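Local coordinates for lipoprotein, putative (Bacillus anthracis, PDB 4O4A) that is of unknown function but is a putative lipoprotein of the DUF6843 family that may bind lipids, at residues E37-I43 with N123-T129; S101-F106 with C131-A137. All coordinates share one frame; numbering follows the deposited sequence.

Interaction 1: residues E37-I43 with N123-T129; sequences EYEGDLI and NLEVTRT
One carboxylate oxygen of Glu39 gathers the end of 123-129: OE2 accepts from Thr129 OG1 at 2.9 Å through its syn lone pair, and more weakly from the backbone N of Arg128 and of Thr129 and from Thr127 OG1, which also bonds to Ala130. With CG anti to the backbone N (chi1 -169°) and the chain extended beyond it, Glu39 spans the gap and meets Thr129 at about a right angle. The Arg128 guanidinium also lies near Glu39, NH1 4.3 Å from OE1, but directs no N-H at it; its NH2 pairs with a bound sulfate, and Glu37 CA lies over one guanidinium face.

From Gly40 onward the two chains form an antiparallel sheet pairing. Gly40 and Val126 exchange two backbone bonds, as do Leu42 and Leu124. On the face of these pairs, Leu42 CD1 packs 4.0 Å from Val126 CG1, and Val126 CG1 also meets the edge of the Tyr38 ring, 3.9 Å from its CD2. On the other face Asp41 and Glu125 run side by side, their carboxylate planes 64° apart and Asp41 OD1 4.1 Å from Glu125 OE1. Arg140 of the same chain forms salt bridges to both, so the close approach of two buried acids is probably paid for by one shared cation.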
ATOM      1  N   GLU B  37      12.608 -13.878  19.297  1.00 59.77           N
ATOM      2  CA  GLU B  37      11.913 -13.817  18.023  1.00 66.27           C
ATOM      3  C   GLU B  37      11.344 -12.437  17.699  1.00 59.38           C
ATOM      4  O   GLU B  37      10.963 -12.183  16.554  1.00 60.13           O
ATOM      5  CB  GLU B  37      10.820 -14.911  17.932  1.00 75.86           C
ATOM      6  CG  GLU B  37       9.781 -14.947  19.068  1.00 84.40           C
ATOM      7  CD  GLU B  37      10.274 -15.620  20.360  1.00 92.36           C
ATOM      8  OE1 GLU B  37      10.119 -15.018  21.451  1.00 94.35           O
ATOM      9  OE2 GLU B  37      10.823 -16.744  20.291  1.00 96.00           O
ATOM     10  N   TYR B  38      11.311 -11.536  18.679  1.00 53.50           N
ATOM     11  CA  TYR B  38      10.736 -10.208  18.454  1.00 48.54           C
ATOM     12  C   TYR B  38      11.639  -9.236  17.724  1.00 45.78           C
ATOM     13  O   TYR B  38      12.863  -9.232  17.891  1.00 46.23           O
ATOM     14  CB  TYR B  38      10.323  -9.563  19.763  1.00 45.72           C
ATOM     15  CG  TYR B  38       9.545  -8.279  19.556  1.00 42.70           C
ATOM     16  CD1 TYR B  38       8.172  -8.314  19.280  1.00 42.82           C
ATOM     17  CD2 TYR B  38      10.168  -7.038  19.627  1.00 39.23           C
ATOM     18  CE1 TYR B  38       7.450  -7.154  19.084  1.00 39.53           C
ATOM     19  CE2 TYR B  38       9.451  -5.876  19.434  1.00 38.16           C
ATOM     20  CZ  TYR B  38       8.092  -5.949  19.166  1.00 38.47           C
ATOM     21  OH  TYR B  38       7.377  -4.815  18.976  1.00 38.29           O
ATOM     22  N   GLU B  39      11.006  -8.410  16.904  1.00 44.87           N
ATOM     23  CA  GLU B  39      11.704  -7.394  16.156  1.00 46.00           C
ATOM     24  C   GLU B  39      10.765  -6.219  16.066  1.00 44.02           C
ATOM     25  O   GLU B  39       9.577  -6.391  15.825  1.00 40.54           O
ATOM     26  CB  GLU B  39      12.091  -7.904  14.764  1.00 53.46           C
ATOM     27  CG  GLU B  39      13.055  -6.996  14.001  1.00 62.85           C
ATOM     28  CD  GLU B  39      13.651  -7.661  12.755  1.00 74.86           C
ATOM     29  OE1 GLU B  39      13.068  -8.659  12.266  1.00 76.25           O
ATOM     30  OE2 GLU B  39      14.720  -7.198  12.280  1.00 72.86           O
ATOM     31  N   GLY B  40      11.283  -5.021  16.305  1.00 42.73           N
ATOM     32  CA  GLY B  40      10.465  -3.843  16.181  1.00 39.95           C
ATOM     33  C   GLY B  40      10.466  -2.920  17.364  1.00 38.80           C
ATOM     34  O   GLY B  40      11.414  -2.868  18.131  1.00 41.80           O
ATOM     35  N   ASP B  41       9.369  -2.197  17.494  1.00 40.04           N
ATOM     36  CA  ASP B  41       9.195  -1.201  18.527  1.00 38.86           C
ATOM     37  C   ASP B  41       9.021  -1.804  19.893  1.00 40.85           C
ATOM     38  O   ASP B  41       8.391  -2.833  20.030  1.00 40.62           O
ATOM     39  CB  ASP B  41       7.980  -0.367  18.198  1.00 39.43           C
ATOM     40  CG  ASP B  41       8.103   0.321  16.861  1.00 41.82           C
ATOM     41  OD1 ASP B  41       9.114   1.023  16.649  1.00 41.28           O
ATOM     42  OD2 ASP B  41       7.194   0.162  16.022  1.00 41.70           O
ATOM     43  N   LEU B  42       9.590  -1.140  20.901  1.00 40.01           N
ATOM     44  CA  LEU B  42       9.506  -1.578  22.280  1.00 38.36           C
ATOM     45  C   LEU B  42       9.007  -0.429  23.140  1.00 38.89           C
ATOM     46  O   LEU B  42       9.398   0.734  22.953  1.00 37.59           O
ATOM     47  CB  LEU B  42      10.869  -2.016  22.793  1.00 36.94           C
ATOM     48  CG  LEU B  42      11.476  -3.230  22.122  1.00 37.35           C
ATOM     49  CD1 LEU B  42      12.917  -3.403  22.560  1.00 37.84           C
ATOM     50  CD2 LEU B  42      10.677  -4.472  22.433  1.00 40.68           C
ATOM     51  N   ILE B  43       8.153  -0.756  24.093  1.00 38.28           N
ATOM     52  CA  ILE B  43       7.624   0.246  24.977  1.00 39.66           C
ATOM     53  C   ILE B  43       7.646  -0.234  26.417  1.00 39.28           C
ATOM     54  O   ILE B  43       7.269  -1.364  26.720  1.00 35.92           O
ATOM     55  CB  ILE B  43       6.186   0.619  24.601  1.00 41.98           C
ATOM     56  CG1 ILE B  43       6.119   1.107  23.150  1.00 43.49           C
ATOM     57  CG2 ILE B  43       5.669   1.687  25.541  1.00 42.28           C
ATOM     58  CD1 ILE B  43       4.737   1.504  22.663  1.00 45.28           C
ATOM     59  N   ASN B 123      10.443   4.646  24.689  1.00 37.69           N
ATOM     60  CA  ASN B 123      10.310   4.044  23.380  1.00 37.94           C
ATOM     61  C   ASN B 123      11.650   3.599  22.881  1.00 38.59           C
ATOM     62  O   ASN B 123      12.580   4.401  22.763  1.00 44.71           O
ATOM     63  CB  ASN B 123       9.724   5.038  22.398  1.00 40.56           C
ATOM     64  CG  ASN B 123       8.248   5.197  22.551  1.00 45.48           C
ATOM     65  OD1 ASN B 123       7.511   4.242  22.368  1.00 48.75           O
ATOM     66  ND2 ASN B 123       7.796   6.418  22.843  1.00 50.25           N
ATOM     67  N   LEU B 124      11.768   2.309  22.621  1.00 40.00           N
ATOM     68  CA  LEU B 124      12.980   1.755  22.077  1.00 40.83           C
ATOM     69  C   LEU B 124      12.600   0.921  20.892  1.00 38.42           C
ATOM     70  O   LEU B 124      11.438   0.646  20.655  1.00 34.13           O
ATOM     71  CB  LEU B 124      13.700   0.854  23.064  1.00 41.79           C
ATOM     72  CG  LEU B 124      14.231   1.471  24.344  1.00 47.39           C
ATOM     73  CD1 LEU B 124      13.136   1.381  25.383  1.00 51.95           C
ATOM     74  CD2 LEU B 124      15.457   0.716  24.834  1.00 48.85           C
ATOM     75  N   GLU B 125      13.608   0.484  20.169  1.00 35.70           N
ATOM     76  CA  GLU B 125      13.393  -0.306  19.001  1.00 35.77           C
ATOM     77  C   GLU B 125      14.533  -1.280  18.910  1.00 35.84           C
ATOM     78  O   GLU B 125      15.688  -0.934  19.186  1.00 37.60           O
ATOM     79  CB  GLU B 125      13.351   0.614  17.797  1.00 36.18           C
ATOM     80  CG  GLU B 125      13.012  -0.062  16.499  1.00 39.19           C
ATOM     81  CD  GLU B 125      12.981   0.896  15.326  1.00 43.20           C
ATOM     82  OE1 GLU B 125      12.922   2.125  15.530  1.00 44.34           O
ATOM     83  OE2 GLU B 125      13.019   0.404  14.179  1.00 47.50           O
ATOM     84  N   VAL B 126      14.224  -2.501  18.510  1.00 35.98           N
ATOM     85  CA  VAL B 126      15.245  -3.526  18.391  1.00 35.49           C
ATOM     86  C   VAL B 126      15.214  -4.110  17.005  1.00 39.21           C
ATOM     87  O   VAL B 126      14.161  -4.113  16.335  1.00 39.98           O
ATOM     88  CB  VAL B 126      15.018  -4.654  19.417  1.00 33.80           C
ATOM     89  CG1 VAL B 126      13.681  -5.355  19.186  1.00 34.84           C
ATOM     90  CG2 VAL B 126      16.140  -5.665  19.375  1.00 32.88           C
ATOM     91  N   THR B 127      16.366  -4.623  16.584  1.00 42.43           N
ATOM     92  CA  THR B 127      16.490  -5.306  15.300  1.00 46.92           C
ATOM     93  C   THR B 127      17.393  -6.523  15.455  1.00 54.67           C
ATOM     94  O   THR B 127      18.234  -6.591  16.374  1.00 55.44           O
ATOM     95  CB  THR B 127      17.091  -4.395  14.210  1.00 45.13           C
ATOM     96  OG1 THR B 127      17.140  -5.080  12.964  1.00 44.54           O
ATOM     97  CG2 THR B 127      18.494  -3.959  14.573  1.00 46.10           C
ATOM     98  N   ARG B 128      17.185  -7.496  14.572  1.00 62.03           N
ATOM     99  CA  ARG B 128      18.026  -8.691  14.498  1.00 61.35           C
ATOM    100  C   ARG B 128      18.703  -8.651  13.134  1.00 63.98           C
ATOM    101  O   ARG B 128      19.860  -9.028  12.974  1.00 70.81           O
ATOM    102  CB  ARG B 128      17.167  -9.924  14.587  1.00 67.15           C
ATOM    103  CG  ARG B 128      16.247  -9.927  15.798  1.00 69.58           C
ATOM    104  CD  ARG B 128      15.041 -10.851  15.612  1.00 74.39           C
ATOM    105  NE  ARG B 128      15.363 -12.129  14.984  1.00 78.76           N
ATOM    106  CZ  ARG B 128      14.444 -12.878  14.381  1.00 78.85           C
ATOM    107  NH1 ARG B 128      13.193 -12.448  14.291  1.00 79.98           N
ATOM    108  NH2 ARG B 128      14.777 -14.032  13.832  1.00 82.21           N
ATOM    109  N   THR B 129      17.935  -8.165  12.167  1.00 60.63           N
ATOM    110  CA  THR B 129      18.302  -7.999  10.787  1.00 60.25           C
ATOM    111  C   THR B 129      19.389  -6.995  10.470  1.00 54.46           C
ATOM    112  O   THR B 129      20.289  -7.286   9.697  1.00 55.70           O
ATOM    113  CB  THR B 129      17.037  -7.478  10.050  1.00 63.14           C
ATOM    114  OG1 THR B 129      16.041  -8.511  10.025  1.00 71.02           O
ATOM    115  CG2 THR B 129      17.339  -7.004   8.614  1.00 66.64           C
TER

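Interaction 2: residues S101-F106 with C131-A137; sequences SSCIHF and CSQEFSA
His105 reaches from its strand to the backbone carbonyls of Phe135, Ser136 and Ala137 in helix 133-138. Its CB lies 3.3 Å from Phe135 O, and CG is 3.6 Å from both Phe135 O and Ser136 O. ND1 then donates to Ser136 O at 2.7 Å; the acceptor lies at the ring edge, in plane, although the nitrogen stands above the carbonyl plane. Farther out, CE1 faces Ala137 O. With CG opposite the backbone N (chi1 169°), the imidazole is carried on toward the helix, where ND1 meets Ser136 O. Ser136 O also accepts from a water that takes the N-H of Phe106, and Ser136 OG bonds weakly to Ile104 O.

At the other end of the contact, the disulfide between Cys103 SG and Cys131 SG, with a chi3 of 105°, ties the 3-10 turn 101-103 to the residues that lead into the helix. Beside it Ser132 N donates to Ser102 O at 3.1 Å, from above the carbonyl plane. Ser132 is the N-cap: its OG accepts from Phe135 N at 3.0 Å, closing the first turn. Between the two ends the Phe135 ring leans obliquely on the backbone, CD2 near Ser102 O and CE2 3.3 Å from Cys103 O.

The short helix 133-138 thus lies beside the start of strand 104-114, with 31° between the directions of the local strand and helix segments. Phe135 also packs on Glu125, while Ile104 turns away from the helix to touch Val126 of strand 117-126 and Tyr87 of strand 86-90. Cys131 further packs on Glu141 of the second subunit, bringing the disulfide to a subunit boundary.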
ATOM      1  N   SER B 101      24.685  -3.089  21.432  1.00 44.00           N
ATOM      2  CA  SER B 101      23.927  -1.834  21.494  1.00 40.93           C
ATOM      3  C   SER B 101      23.543  -1.315  20.101  1.00 39.70           C
ATOM      4  O   SER B 101      22.592  -0.591  19.957  1.00 36.81           O
ATOM      5  CB  SER B 101      24.718  -0.774  22.233  1.00 44.55           C
ATOM      6  OG  SER B 101      24.834  -1.106  23.611  1.00 40.48           O
ATOM      7  N   SER B 102      24.307  -1.670  19.069  1.00 44.18           N
ATOM      8  CA  SER B 102      23.987  -1.249  17.702  1.00 44.39           C
ATOM      9  C   SER B 102      22.667  -1.863  17.229  1.00 43.51           C
ATOM     10  O   SER B 102      22.156  -1.501  16.163  1.00 48.93           O
ATOM     11  CB  SER B 102      25.132  -1.606  16.758  1.00 45.69           C
ATOM     12  OG  SER B 102      25.425  -2.981  16.824  1.00 53.27           O
ATOM     13  N   CYS B 103      22.140  -2.825  17.984  1.00 41.50           N
ATOM     14  CA  CYS B 103      20.876  -3.488  17.618  1.00 41.89           C
ATOM     15  C   CYS B 103      19.721  -2.823  18.304  1.00 40.08           C
ATOM     16  O   CYS B 103      18.577  -3.242  18.149  1.00 41.69           O
ATOM     17  CB  CYS B 103      20.885  -4.944  18.050  1.00 44.91           C
ATOM     18  SG  CYS B 103      22.249  -5.916  17.416  1.00 46.36           S
ATOM     19  N   ILE B 104      20.024  -1.777  19.058  1.00 37.99           N
ATOM     20  CA  ILE B 104      19.042  -1.070  19.811  1.00 36.29           C
ATOM     21  C   ILE B 104      19.016   0.403  19.457  1.00 35.60           C
ATOM     22  O   ILE B 104      20.059   1.029  19.306  1.00 36.67           O
ATOM     23  CB  ILE B 104      19.361  -1.204  21.313  1.00 38.54           C
ATOM     24  CG1 ILE B 104      19.227  -2.669  21.783  1.00 41.67           C
ATOM     25  CG2 ILE B 104      18.430  -0.335  22.140  1.00 39.24           C
ATOM     26  CD1 ILE B 104      17.823  -3.225  21.671  1.00 41.36           C
ATOM     27  N   HIS B 105      17.813   0.953  19.335  1.00 34.76           N
ATOM     28  CA  HIS B 105      17.631   2.390  19.089  1.00 35.17           C
ATOM     29  C   HIS B 105      16.777   2.935  20.184  1.00 34.34           C
ATOM     30  O   HIS B 105      15.689   2.418  20.427  1.00 34.59           O
ATOM     31  CB  HIS B 105      17.003   2.666  17.726  1.00 36.30           C
ATOM     32  CG  HIS B 105      16.553   4.090  17.519  1.00 38.09           C
ATOM     33  ND1 HIS B 105      17.414   5.164  17.571  1.00 42.49           N
ATOM     34  CD2 HIS B 105      15.346   4.601  17.172  1.00 39.71           C
ATOM     35  CE1 HIS B 105      16.748   6.279  17.318  1.00 42.79           C
ATOM     36  NE2 HIS B 105      15.491   5.965  17.068  1.00 41.39           N
ATOM     37  N   PHE B 106      17.286   3.947  20.876  1.00 36.23           N
ATOM     38  CA  PHE B 106      16.551   4.562  21.940  1.00 42.30           C
ATOM     39  C   PHE B 106      15.809   5.724  21.291  1.00 44.36           C
ATOM     40  O   PHE B 106      16.415   6.698  20.893  1.00 47.09           O
ATOM     41  CB  PHE B 106      17.477   5.033  23.049  1.00 46.38           C
ATOM     42  CG  PHE B 106      16.785   5.190  24.327  1.00 57.79           C
ATOM     43  CD1 PHE B 106      16.714   4.123  25.223  1.00 64.38           C
ATOM     44  CD2 PHE B 106      16.128   6.366  24.615  1.00 63.60           C
ATOM     45  CE1 PHE B 106      16.027   4.257  26.409  1.00 70.88           C
ATOM     46  CE2 PHE B 106      15.440   6.508  25.801  1.00 69.34           C
ATOM     47  CZ  PHE B 106      15.389   5.453  26.700  1.00 72.10           C
ATOM     48  N   CYS B 131      21.556  -4.657  12.692  1.00 49.83           N
ATOM     49  CA  CYS B 131      22.352  -3.952  13.708  1.00 49.66           C
ATOM     50  C   CYS B 131      23.381  -3.077  12.990  1.00 50.05           C
ATOM     51  O   CYS B 131      24.040  -3.537  12.060  1.00 53.86           O
ATOM     52  CB  CYS B 131      23.036  -4.936  14.647  1.00 51.31           C
ATOM     53  SG  CYS B 131      21.854  -6.088  15.417  1.00 57.33           S
ATOM     54  N   SER B 132      23.467  -1.807  13.376  1.00 45.82           N
ATOM     55  CA  SER B 132      24.389  -0.868  12.745  1.00 46.40           C
ATOM     56  C   SER B 132      24.358   0.441  13.490  1.00 47.35           C
ATOM     57  O   SER B 132      23.490   0.657  14.333  1.00 51.45           O
ATOM     58  CB  SER B 132      23.974  -0.593  11.306  1.00 48.37           C
ATOM     59  OG  SER B 132      22.688   0.018  11.253  1.00 48.68           O
ATOM     60  N   GLN B 133      25.294   1.327  13.187  1.00 48.43           N
ATOM     61  CA  GLN B 133      25.304   2.619  13.841  1.00 48.68           C
ATOM     62  C   GLN B 133      24.143   3.457  13.326  1.00 48.45           C
ATOM     63  O   GLN B 133      23.601   4.287  14.040  1.00 49.85           O
ATOM     64  CB  GLN B 133      26.622   3.360  13.643  1.00 52.95           C
ATOM     65  CG  GLN B 133      27.020   3.621  12.201  1.00 60.73           C
ATOM     66  CD  GLN B 133      27.822   4.896  12.043  1.00 67.54           C
ATOM     67  OE1 GLN B 133      28.981   4.853  11.639  1.00 64.69           O
ATOM     68  NE2 GLN B 133      27.218   6.043  12.395  1.00 71.14           N
ATOM     69  N   GLU B 134      23.765   3.240  12.076  1.00 50.75           N
ATOM     70  CA  GLU B 134      22.678   4.001  11.487  1.00 51.96           C
ATOM     71  C   GLU B 134      21.409   3.640  12.229  1.00 48.85           C
ATOM     72  O   GLU B 134      20.637   4.506  12.603  1.00 48.77           O
ATOM     73  CB  GLU B 134      22.563   3.709  10.004  1.00 58.33           C
ATOM     74  CG  GLU B 134      21.743   4.709   9.208  1.00 67.98           C
ATOM     75  CD  GLU B 134      20.238   4.557   9.363  1.00 76.17           C
ATOM     76  OE1 GLU B 134      19.785   3.650  10.092  1.00 98.73           O
ATOM     77  OE2 GLU B 134      19.497   5.350   8.745  1.00 75.70           O
ATOM     78  N   PHE B 135      21.205   2.351  12.455  1.00 45.11           N
ATOM     79  CA  PHE B 135      20.031   1.909  13.160  1.00 41.44           C
ATOM     80  C   PHE B 135      19.999   2.465  14.568  1.00 40.19           C
ATOM     81  O   PHE B 135      18.971   2.955  15.037  1.00 40.11           O
ATOM     82  CB  PHE B 135      19.975   0.387  13.231  1.00 40.74           C
ATOM     83  CG  PHE B 135      18.770  -0.124  13.972  1.00 40.47           C
ATOM     84  CD1 PHE B 135      17.547  -0.274  13.326  1.00 39.71           C
ATOM     85  CD2 PHE B 135      18.849  -0.401  15.329  1.00 38.63           C
ATOM     86  CE1 PHE B 135      16.437  -0.715  14.017  1.00 38.30           C
ATOM     87  CE2 PHE B 135      17.740  -0.831  16.024  1.00 38.48           C
ATOM     88  CZ  PHE B 135      16.534  -0.997  15.366  1.00 37.60           C
ATOM     89  N   SER B 136      21.114   2.353  15.262  1.00 38.30           N
ATOM     90  CA  SER B 136      21.179   2.838  16.610  1.00 40.63           C
ATOM     91  C   SER B 136      20.732   4.306  16.694  1.00 39.90           C
ATOM     92  O   SER B 136      20.080   4.703  17.638  1.00 35.89           O
ATOM     93  CB  SER B 136      22.606   2.710  17.140  1.00 41.76           C
ATOM     94  OG  SER B 136      22.652   2.996  18.518  1.00 50.40           O
ATOM     95  N   ALA B 137      21.138   5.108  15.724  1.00 38.73           N
ATOM     96  CA  ALA B 137      20.843   6.514  15.758  1.00 41.87           C
ATOM     97  C   ALA B 137      19.453   6.856  15.283  1.00 43.51           C
ATOM     98  O   ALA B 137      18.850   7.786  15.804  1.00 41.17           O
ATOM     99  CB  ALA B 137      21.867   7.283  14.933  1.00 46.70           C
TER
HETATM  100  O   HOH W   1      19.876   4.560  20.455  1.00 46.29           O

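Overall arrangement
Interactions 1 and 2 lie with their centres about 10 Å apart on the same side of the chain's centre and meet at one mixed sheet, in which strand 117-126 runs between strands 40-45 and 104-114. Along the chain their segments alternate: 37-43, 101-106, 123-129, 131-137. Probable backbone hydrogen bonds join them, Glu125 O to His105 N and Thr127 N to Cys103 O, and the Phe135 ring packs against Thr127 CG2. Strand 117-126 leads toward helix 133-138, so this strand is paired within the sheet while the disulfide ties the chain beyond it to the 3-10 turn that precedes strand 104-114, an outermost strand of this sheet within the chain.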